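Local coordinates for protein alpha-glucosidase ([Eubacterium] rectale, PDB 6PNR) that probably hydrolyses alpha-linked sulfoquinovosides, the glycosides of the sulfolipid sugar, as a sulfoquinovosidase of glycosyl hydrolase family 31, at residues L316-P321 with A389-Y394; L287-K292 with N320-N325; L418-N423 with Y438-G443. One frame throughout, in Å; residues are numbered along the deposited sequence.

Contact 1 of 3, residues L316-P321 with A389-Y394; sequences LGYVNP and ADFGEY. With 9VH ([(3~{S},4~{R},5~{R})-4,5-bis(oxidanyl)piperidin-3-yl]methanesulfonic acid), chain C.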
# COMPACT_ATOMS: atom_id res chain seq x y z
N LEU A 316 -7.81 7.74 -40.63
CA LEU A 316 -8.29 7.13 -39.39
C LEU A 316 -8.53 8.20 -38.33
O LEU A 316 -7.81 9.19 -38.25
CB LEU A 316 -7.32 6.07 -38.85
CG LEU A 316 -7.08 4.84 -39.75
CD1 LEU A 316 -6.02 5.10 -40.84
CD2 LEU A 316 -6.73 3.61 -38.92
N GLY A 317 -9.54 7.97 -37.50
CA GLY A 317 -9.98 8.94 -36.51
C GLY A 317 -9.98 8.42 -35.09
O GLY A 317 -9.15 7.58 -34.72
N TYR A 318 -10.93 8.88 -34.29
CA TYR A 318 -10.96 8.60 -32.86
C TYR A 318 -12.38 8.85 -32.35
O TYR A 318 -12.97 9.88 -32.69
CB TYR A 318 -9.95 9.51 -32.11
CG TYR A 318 -10.00 9.39 -30.60
CD1 TYR A 318 -11.03 9.96 -29.86
CD2 TYR A 318 -9.00 8.71 -29.91
CE1 TYR A 318 -11.09 9.84 -28.50
CE2 TYR A 318 -9.04 8.60 -28.53
CZ TYR A 318 -10.11 9.15 -27.83
OH TYR A 318 -10.19 9.06 -26.45
N VAL A 319 -12.90 7.93 -31.53
CA VAL A 319 -14.13 8.14 -30.76
C VAL A 319 -13.96 7.44 -29.42
O VAL A 319 -13.17 6.50 -29.27
CB VAL A 319 -15.41 7.59 -31.45
CG1 VAL A 319 -15.70 8.32 -32.75
CG2 VAL A 319 -15.25 6.12 -31.72
N ASN A 320 -14.74 7.88 -28.44
CA ASN A 320 -14.83 7.17 -27.17
C ASN A 320 -16.24 7.36 -26.65
O ASN A 320 -17.02 8.13 -27.22
CB ASN A 320 -13.71 7.61 -26.19
CG ASN A 320 -13.95 8.97 -25.49
OD1 ASN A 320 -15.07 9.31 -25.09
ND2 ASN A 320 -12.85 9.72 -25.27
N PRO A 321 -16.65 6.61 -25.61
CA PRO A 321 -18.09 6.56 -25.31
C PRO A 321 -18.57 7.66 -24.37
O PRO A 321 -19.62 7.53 -23.74
CB PRO A 321 -18.25 5.18 -24.67
CG PRO A 321 -16.98 4.98 -23.94
CD PRO A 321 -15.89 5.69 -24.74
N ALA A 389 -10.89 3.39 -30.85
CA ALA A 389 -12.14 3.33 -30.09
C ALA A 389 -11.75 3.19 -28.62
O ALA A 389 -11.55 2.09 -28.11
CB ALA A 389 -13.03 2.17 -30.57
N ASP A 390 -11.67 4.33 -27.95
CA ASP A 390 -10.88 4.49 -26.74
C ASP A 390 -11.74 4.35 -25.49
O ASP A 390 -12.97 4.34 -25.54
CB ASP A 390 -10.20 5.86 -26.80
CG ASP A 390 -9.06 6.01 -25.83
OD1 ASP A 390 -8.61 5.02 -25.20
OD2 ASP A 390 -8.61 7.15 -25.71
N PHE A 391 -11.06 4.24 -24.36
CA PHE A 391 -11.65 4.25 -23.03
C PHE A 391 -12.66 3.13 -22.82
O PHE A 391 -12.62 2.11 -23.52
CB PHE A 391 -12.29 5.61 -22.74
CG PHE A 391 -11.29 6.71 -22.46
CD1 PHE A 391 -10.77 6.89 -21.18
CD2 PHE A 391 -10.86 7.56 -23.46
CE1 PHE A 391 -9.86 7.92 -20.91
CE2 PHE A 391 -9.94 8.58 -23.20
CZ PHE A 391 -9.43 8.75 -21.93
N GLY A 392 -13.57 3.31 -21.87
CA GLY A 392 -14.46 2.27 -21.41
C GLY A 392 -14.24 1.84 -19.97
O GLY A 392 -14.98 0.99 -19.48
N GLU A 393 -13.26 2.42 -19.27
CA GLU A 393 -12.87 1.99 -17.92
C GLU A 393 -13.41 2.88 -16.81
O GLU A 393 -13.17 2.58 -15.63
CB GLU A 393 -11.34 1.95 -17.78
CG GLU A 393 -10.56 1.37 -18.95
CD GLU A 393 -10.25 2.42 -20.01
OE1 GLU A 393 -10.83 3.52 -19.95
OE2 GLU A 393 -9.43 2.13 -20.91
N TYR A 394 -14.10 3.97 -17.13
CA TYR A 394 -14.31 5.05 -16.17
C TYR A 394 -15.70 5.06 -15.55
O TYR A 394 -16.14 6.11 -15.07
CB TYR A 394 -14.09 6.41 -16.83
CG TYR A 394 -12.66 6.92 -16.91
CD1 TYR A 394 -11.70 6.22 -17.61
CD2 TYR A 394 -12.30 8.13 -16.33
CE1 TYR A 394 -10.41 6.70 -17.71
CE2 TYR A 394 -11.01 8.63 -16.45
CZ TYR A 394 -10.07 7.90 -17.13
OH TYR A 394 -8.78 8.35 -17.25
O1 9VH C . -5.98 12.91 -24.60
S1 9VH C . -7.21 12.23 -24.93
O2 9VH C . -7.76 11.58 -23.77
O3 9VH C . -8.13 13.11 -25.62
C1 9VH C . -6.74 10.97 -26.09
C2 9VH C . -5.83 9.88 -25.50
C3 9VH C . -6.68 8.97 -24.62
N1 9VH C . -6.09 7.71 -24.20
C4 9VH C . -5.52 6.95 -25.32
C5 9VH C . -4.51 7.81 -26.06
O4 9VH C . -3.98 7.03 -27.13
C6 9VH C . -5.18 9.06 -26.61
O5 9VH C . -4.24 9.85 -27.32
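Tyr318 meets Asp390 through its phenol oxygen: OH donates to OD2 at 2.6 Å, with the oxygen near the plane of the ring and the carboxylate turned 83° against it. The model sets OD2 too close to the bound inhibitor, so the exact length is less sure. The same OH accepts from Asn320 ND2 at 3.0 Å, a straight bond (171°) that lies in the amide plane, while Asn320 OD1 accepts from the backbone N of Tyr322. The hydroxyl thus appears set between a donor and an acceptor. With CG anti to the backbone N (chi1 175°), the Tyr318 ring swings its OH across to the Asp390 carboxylate. A phenylalanine here would probably leave Asn320 ND2 and Asp390 OD2 without this shared hydroxyl and hold the carboxylate less firmly.

Contacts of the Phe391 ring are mixed. Its CE2 edge faces Tyr318 OH at 3.3 Å, in the plane of the ring, and Asn320 ND2 comes obliquely to CD2 at 3.4 Å. CE2 also reaches C3 of the inhibitor at 3.6 Å, so the ring lines the pocket together with Tyr318 and Asp390. On the apolar side, Pro321 CD packs against Phe391 CB at 4.1 Å.

The backbones pair as parallel strands at Val319 and Ala389, where Asp390 N donates to Val319 O at 2.9 Å, in the carbonyl plane. Ala389 CA adds a CA-H...O contact to that oxygen at 3.4 Å.

Both segments leave the C-terminal ends of neighbouring barrel strands, where a TIM barrel carries its active site. Strand 314-319 runs between strands 267-271 and 386-389, and helix 408-429 packs behind them, Trp419 touching Val319 and Pro321 and Asn423 touching Ala389.

Contact 2 of 3, residues L287-K292 with N320-N325; sequences LQWDWK and NPYLVN. With 9VH ([(3~{S},4~{R},5~{R})-4,5-bis(oxidanyl)piperidin-3-yl]methanesulfonic acid), chain C.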
# COMPACT_ATOMS: atom_id res chain seq x y z
N LEU A 287 -7.91 15.98 -26.58
CA LEU A 287 -8.86 16.04 -27.67
C LEU A 287 -10.17 16.65 -27.20
O LEU A 287 -10.52 16.57 -26.02
CB LEU A 287 -9.16 14.64 -28.22
CG LEU A 287 -7.95 13.83 -28.68
CD1 LEU A 287 -8.38 12.43 -29.16
CD2 LEU A 287 -7.27 14.63 -29.77
N GLN A 288 -10.93 17.20 -28.14
CA GLN A 288 -12.28 17.68 -27.88
C GLN A 288 -13.26 16.52 -28.09
O GLN A 288 -13.38 16.01 -29.21
CB GLN A 288 -12.61 18.88 -28.78
CG GLN A 288 -14.05 19.38 -28.73
CD GLN A 288 -14.47 19.95 -27.38
OE1 GLN A 288 -13.69 20.02 -26.43
NE2 GLN A 288 -15.72 20.37 -27.31
N TRP A 289 -13.97 16.11 -27.03
CA TRP A 289 -14.78 14.88 -27.08
C TRP A 289 -16.18 15.20 -27.60
O TRP A 289 -17.18 15.24 -26.88
CB TRP A 289 -14.81 14.20 -25.71
CG TRP A 289 -13.46 13.68 -25.26
CD1 TRP A 289 -12.26 13.85 -25.90
CD2 TRP A 289 -13.18 12.91 -24.09
NE1 TRP A 289 -11.26 13.25 -25.19
CE2 TRP A 289 -11.79 12.66 -24.08
CE3 TRP A 289 -13.97 12.40 -23.06
CZ2 TRP A 289 -11.18 11.92 -23.08
CZ3 TRP A 289 -13.35 11.67 -22.06
CH2 TRP A 289 -11.97 11.43 -22.08
N ASP A 290 -16.23 15.41 -28.91
CA ASP A 290 -17.45 15.75 -29.64
C ASP A 290 -17.26 15.19 -31.05
O ASP A 290 -16.56 15.81 -31.86
CB ASP A 290 -17.67 17.26 -29.63
CG ASP A 290 -19.04 17.67 -30.15
OD1 ASP A 290 -19.97 16.84 -30.12
OD2 ASP A 290 -19.16 18.84 -30.57
N TRP A 291 -17.84 14.02 -31.33
CA TRP A 291 -17.38 13.15 -32.42
C TRP A 291 -17.94 13.55 -33.79
O TRP A 291 -18.59 12.76 -34.48
CB TRP A 291 -17.71 11.70 -32.10
CG TRP A 291 -17.43 11.38 -30.66
CD1 TRP A 291 -18.32 10.89 -29.73
CD2 TRP A 291 -16.19 11.57 -29.97
NE1 TRP A 291 -17.70 10.76 -28.51
CE2 TRP A 291 -16.39 11.15 -28.63
CE3 TRP A 291 -14.93 12.03 -30.35
CZ2 TRP A 291 -15.37 11.20 -27.68
CZ3 TRP A 291 -13.91 12.06 -29.39
CH2 TRP A 291 -14.14 11.65 -28.08
N LYS A 292 -17.67 14.80 -34.17
CA LYS A 292 -17.88 15.34 -35.51
C LYS A 292 -16.60 16.07 -35.90
O LYS A 292 -15.93 16.64 -35.04
CB LYS A 292 -19.06 16.32 -35.56
CG LYS A 292 -20.32 15.76 -34.92
CD LYS A 292 -21.58 16.54 -35.30
CE LYS A 292 -21.65 17.89 -34.64
NZ LYS A 292 -22.95 18.55 -34.95
N ASN A 320 -14.74 7.88 -28.44
CA ASN A 320 -14.83 7.17 -27.17
C ASN A 320 -16.24 7.36 -26.65
O ASN A 320 -17.02 8.13 -27.22
CB ASN A 320 -13.71 7.61 -26.19
CG ASN A 320 -13.95 8.97 -25.49
OD1 ASN A 320 -15.07 9.31 -25.09
ND2 ASN A 320 -12.85 9.72 -25.27
N PRO A 321 -16.65 6.61 -25.61
CA PRO A 321 -18.09 6.56 -25.31
C PRO A 321 -18.57 7.66 -24.37
O PRO A 321 -19.62 7.53 -23.74
CB PRO A 321 -18.25 5.18 -24.67
CG PRO A 321 -16.98 4.98 -23.94
CD PRO A 321 -15.89 5.69 -24.74
N TYR A 322 -17.82 8.77 -24.28
CA TYR A 322 -18.17 9.90 -23.44
C TYR A 322 -18.27 11.16 -24.29
O TYR A 322 -17.77 11.20 -25.42
CB TYR A 322 -17.14 10.10 -22.32
CG TYR A 322 -16.68 8.78 -21.69
CD1 TYR A 322 -17.59 7.93 -21.08
CD2 TYR A 322 -15.34 8.41 -21.70
CE1 TYR A 322 -17.19 6.73 -20.50
CE2 TYR A 322 -14.92 7.22 -21.11
CZ TYR A 322 -15.85 6.38 -20.53
OH TYR A 322 -15.45 5.20 -19.97
N LEU A 323 -18.89 12.21 -23.74
CA LEU A 323 -19.08 13.46 -24.48
C LEU A 323 -18.85 14.63 -23.54
O LEU A 323 -19.50 14.72 -22.50
CB LEU A 323 -20.49 13.54 -25.08
CG LEU A 323 -20.75 12.51 -26.16
CD1 LEU A 323 -22.26 12.40 -26.44
CD2 LEU A 323 -19.96 12.90 -27.41
N VAL A 324 -17.91 15.52 -23.89
CA VAL A 324 -17.62 16.67 -23.04
C VAL A 324 -18.80 17.64 -23.05
O VAL A 324 -19.47 17.83 -24.07
CB VAL A 324 -16.30 17.35 -23.49
CG1 VAL A 324 -16.43 17.90 -24.91
CG2 VAL A 324 -15.88 18.45 -22.51
N ASN A 325 -19.04 18.28 -21.91
CA ASN A 325 -20.30 19.00 -21.69
C ASN A 325 -20.39 20.35 -22.41
O ASN A 325 -21.37 21.07 -22.20
CB ASN A 325 -20.55 19.18 -20.19
CG ASN A 325 -19.57 20.13 -19.54
OD1 ASN A 325 -18.56 20.51 -20.13
ND2 ASN A 325 -19.86 20.51 -18.30
O1 9VH C . -5.98 12.91 -24.60
S1 9VH C . -7.21 12.23 -24.93
O2 9VH C . -7.76 11.58 -23.77
O3 9VH C . -8.13 13.11 -25.62
C1 9VH C . -6.74 10.97 -26.09
C2 9VH C . -5.83 9.88 -25.50
C3 9VH C . -6.68 8.97 -24.62
N1 9VH C . -6.09 7.71 -24.20
C4 9VH C . -5.52 6.95 -25.32
C5 9VH C . -4.51 7.81 -26.06
O4 9VH C . -3.98 7.03 -27.13
C6 9VH C . -5.18 9.06 -26.61
O5 9VH C . -4.24 9.85 -27.32
O HOH W 1 -19.68 16.65 -26.63
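Trp289 receives the amide of Asn320 on one face, ND2 standing 3.2 Å above the indole plane of Trp289 and over its centre. Amide and ring are almost perpendicular, 84° apart. At the indole edge sits the sulfonate of the inhibitor: Trp289 NE1 donates to its O3 at 3.2 Å in a nearly straight bond (169°), and O2 lies in the ring plane. Leu287 N adds a weak bond to O3.

Trp291 is enclosed from both faces. Asn320 N lies 3.4 Å above the Trp291 plane, shifted to the rim, and Trp289 C lies 4.0 Å above the opposite face, also toward the rim. Its edge turns to Tyr322, where Trp291 NE1 makes a weak hydrogen bond to Tyr322 O at 3.1 Å. Leu323 CD2 comes obliquely to Trp291 CD1 at 3.5 Å.

Each tryptophan is the centre of an inverse gamma turn, both on the same short loop, and an Asx turn shapes Asn320, its OD1 accepting from Tyr322 N at 2.9 Å. These turns belong to loops on the C-terminal side of the barrel, following strands 267-271 and 314-319, the region that forms the substrate pocket in TIM-barrel glycosidases, which is consistent with Leu287 and Trp289 touching the sulfonate.

Strand 322-324 meets the loop through its backbone. Val324 N donates to Trp289 O at 3.1 Å, on a lone pair in the carbonyl plane, and a water donates to both Trp289 O and Val324 O. Val324 CG1 lies between its own N and carbonyl carbon (chi1 63°), which brings this methyl against Trp289 CB and the amide end of Gln288. That amide is itself held by Arg279 at OE1 and by Asp326 at NE2.

Contact 3 of 3, residues L418-N423 with Y438-G443; sequences LWAKCN and YFMRAG. With 9VH ([(3~{S},4~{R},5~{R})-4,5-bis(oxidanyl)piperidin-3-yl]methanesulfonic acid), chain C.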
# COMPACT_ATOMS: atom_id res chain seq x y z
N LEU A 418 -19.78 -3.62 -23.89
CA LEU A 418 -20.89 -2.86 -24.47
C LEU A 418 -20.38 -1.87 -25.51
O LEU A 418 -20.95 -1.73 -26.60
CB LEU A 418 -21.68 -2.12 -23.38
CG LEU A 418 -22.52 -3.02 -22.48
CD1 LEU A 418 -23.09 -2.24 -21.29
CD2 LEU A 418 -23.63 -3.66 -23.29
N TRP A 419 -19.29 -1.17 -25.18
CA TRP A 419 -18.71 -0.20 -26.10
C TRP A 419 -18.14 -0.90 -27.34
O TRP A 419 -18.32 -0.43 -28.47
CB TRP A 419 -17.66 0.61 -25.32
CG TRP A 419 -16.79 1.56 -26.08
CD1 TRP A 419 -15.45 1.75 -25.90
CD2 TRP A 419 -17.19 2.50 -27.08
NE1 TRP A 419 -14.98 2.72 -26.75
CE2 TRP A 419 -16.03 3.20 -27.49
CE3 TRP A 419 -18.41 2.83 -27.68
CZ2 TRP A 419 -16.05 4.18 -28.47
CZ3 TRP A 419 -18.43 3.81 -28.67
CH2 TRP A 419 -17.25 4.48 -29.05
N ALA A 420 -17.46 -2.03 -27.14
CA ALA A 420 -16.99 -2.83 -28.27
C ALA A 420 -18.14 -3.21 -29.18
O ALA A 420 -18.05 -3.08 -30.41
CB ALA A 420 -16.28 -4.09 -27.76
N LYS A 421 -19.24 -3.67 -28.58
CA LYS A 421 -20.43 -4.06 -29.34
C LYS A 421 -21.00 -2.89 -30.13
O LYS A 421 -21.47 -3.06 -31.26
CB LYS A 421 -21.48 -4.60 -28.37
CG LYS A 421 -22.59 -5.40 -29.01
CD LYS A 421 -23.47 -6.02 -27.92
CE LYS A 421 -24.34 -7.13 -28.50
NZ LYS A 421 -25.11 -7.82 -27.42
N CYS A 422 -20.99 -1.70 -29.54
CA CYS A 422 -21.45 -0.51 -30.26
C CYS A 422 -20.67 -0.32 -31.55
O CYS A 422 -21.25 -0.10 -32.62
CB CYS A 422 -21.31 0.71 -29.36
SG CYS A 422 -22.12 2.16 -30.04
N ASN A 423 -19.34 -0.40 -31.48
CA ASN A 423 -18.49 -0.23 -32.65
C ASN A 423 -18.69 -1.37 -33.64
O ASN A 423 -18.75 -1.15 -34.85
CB ASN A 423 -17.02 -0.14 -32.24
CG ASN A 423 -16.68 1.21 -31.63
OD1 ASN A 423 -16.31 2.15 -32.34
ND2 ASN A 423 -16.83 1.32 -30.33
N TYR A 438 -11.31 -0.78 -36.15
CA TYR A 438 -11.15 0.07 -34.98
C TYR A 438 -10.28 -0.67 -33.98
O TYR A 438 -10.20 -1.91 -33.99
CB TYR A 438 -12.50 0.48 -34.35
CG TYR A 438 -13.42 -0.70 -34.12
CD1 TYR A 438 -14.26 -1.16 -35.13
CD2 TYR A 438 -13.43 -1.36 -32.90
CE1 TYR A 438 -15.09 -2.25 -34.93
CE2 TYR A 438 -14.25 -2.47 -32.69
CZ TYR A 438 -15.08 -2.91 -33.71
OH TYR A 438 -15.89 -4.00 -33.51
N PHE A 439 -9.59 0.06 -33.13
CA PHE A 439 -8.75 -0.60 -32.14
C PHE A 439 -9.07 -0.08 -30.75
O PHE A 439 -9.27 1.12 -30.56
CB PHE A 439 -7.24 -0.46 -32.46
CG PHE A 439 -6.85 0.86 -33.09
CD1 PHE A 439 -7.05 1.10 -34.44
CD2 PHE A 439 -6.24 1.85 -32.32
CE1 PHE A 439 -6.66 2.31 -35.01
CE2 PHE A 439 -5.86 3.07 -32.88
CZ PHE A 439 -6.07 3.30 -34.21
N MET A 440 -9.16 -1.00 -29.80
CA MET A 440 -9.55 -0.71 -28.43
C MET A 440 -8.45 -1.09 -27.46
O MET A 440 -7.68 -2.03 -27.69
CB MET A 440 -10.84 -1.47 -28.07
CG MET A 440 -11.94 -1.35 -29.13
SD MET A 440 -13.46 -2.13 -28.58
CE MET A 440 -13.90 -1.11 -27.17
N ARG A 441 -8.36 -0.35 -26.35
CA ARG A 441 -7.46 -0.72 -25.27
C ARG A 441 -8.17 -1.40 -24.10
O ARG A 441 -7.54 -2.18 -23.39
CB ARG A 441 -6.72 0.53 -24.75
CG ARG A 441 -7.62 1.55 -24.07
CD ARG A 441 -6.84 2.76 -23.52
NE ARG A 441 -7.64 3.51 -22.55
CZ ARG A 441 -7.25 4.63 -21.94
NH1 ARG A 441 -6.05 5.15 -22.18
NH2 ARG A 441 -8.06 5.22 -21.07
N ALA A 442 -9.45 -1.12 -23.89
CA ALA A 442 -10.21 -1.77 -22.83
C ALA A 442 -10.98 -2.98 -23.38
O ALA A 442 -11.26 -3.08 -24.58
CB ALA A 442 -11.19 -0.80 -22.18
N GLY A 443 -11.33 -3.89 -22.49
CA GLY A 443 -12.09 -5.05 -22.93
C GLY A 443 -12.59 -5.87 -21.77
O GLY A 443 -12.40 -5.54 -20.60
O1 9VH C . -5.98 12.91 -24.60
S1 9VH C . -7.21 12.23 -24.93
O2 9VH C . -7.76 11.58 -23.77
O3 9VH C . -8.13 13.11 -25.62
C1 9VH C . -6.74 10.97 -26.09
C2 9VH C . -5.83 9.88 -25.50
C3 9VH C . -6.68 8.97 -24.62
N1 9VH C . -6.09 7.71 -24.20
C4 9VH C . -5.52 6.95 -25.32
C5 9VH C . -4.51 7.81 -26.06
O4 9VH C . -3.98 7.03 -27.13
C6 9VH C . -5.18 9.06 -26.61
O5 9VH C . -4.24 9.85 -27.32
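Asn423 lays its CB over the middle of the Tyr438 ring, 3.6 Å from the centroid and 12° off the ring normal, a CH-pi contact. It belongs to a beta-alpha-beta crossover of the TIM barrel, in which helix 408-429 links the adjacent parallel strands 386-389 and 437-439 and packs against the second. With CG between the backbone N and the carbonyl carbon (chi1 50°), the Tyr438 ring is brought to the helix, and its second torsion, close to a right angle, turns the face to Asn423 CB; its OH goes on to bond Tyr450 O.

Met440 is the second side chain reaching the helix. Its chain runs out extended as far as SD and then bends (chi3 64°), so sulfur and terminal methyl meet different residues. SD packs on Ala420 CB at 3.5 Å, whereas CE approaches the Trp419 ring obliquely, 3.5 Å from CD1.

The Asn423 amide is gripped at both ends, which fixes its rotation: OD1 accepts from Trp387 NE1, and ND2 donates to Trp419 O. ND2 also packs above one face of the Trp419 indole, toward the rim. Arg441 runs in a different direction, its extended chain bringing NH1 to 3.3 Å from N1 of the inhibitor while NE forms a salt bridge with Glu393. Trp419 O takes two donors from opposite faces of its carbonyl plane, Asn423 N at 3.2 Å and Asn423 ND2 at 3.0 Å.

From the N terminus, contact 2 opens first at 287-292 and closes on 320-325, looping out helix 301-310 and strand 314-319. Contact 1 opens at 316, just before contact 2 closes, so the two cross, overlapping at Asn320 and Pro321; it closes at 389-394 after helices 328-335 and 365-380. Contact 3 follows in series, closing a short 14-residue loop between helix 408-429 and strand 437-439. Phe391 CE2 against Trp289 CZ2 (3.6 Å) joins contacts 1 and 2, and the Glu393 OE2 to Arg441 NE salt bridge (2.8 Å) joins contacts 1 and 3. Together they tie three parallel barrel strands to an outer helix on one side and pocket loops beside the inhibitor on the other.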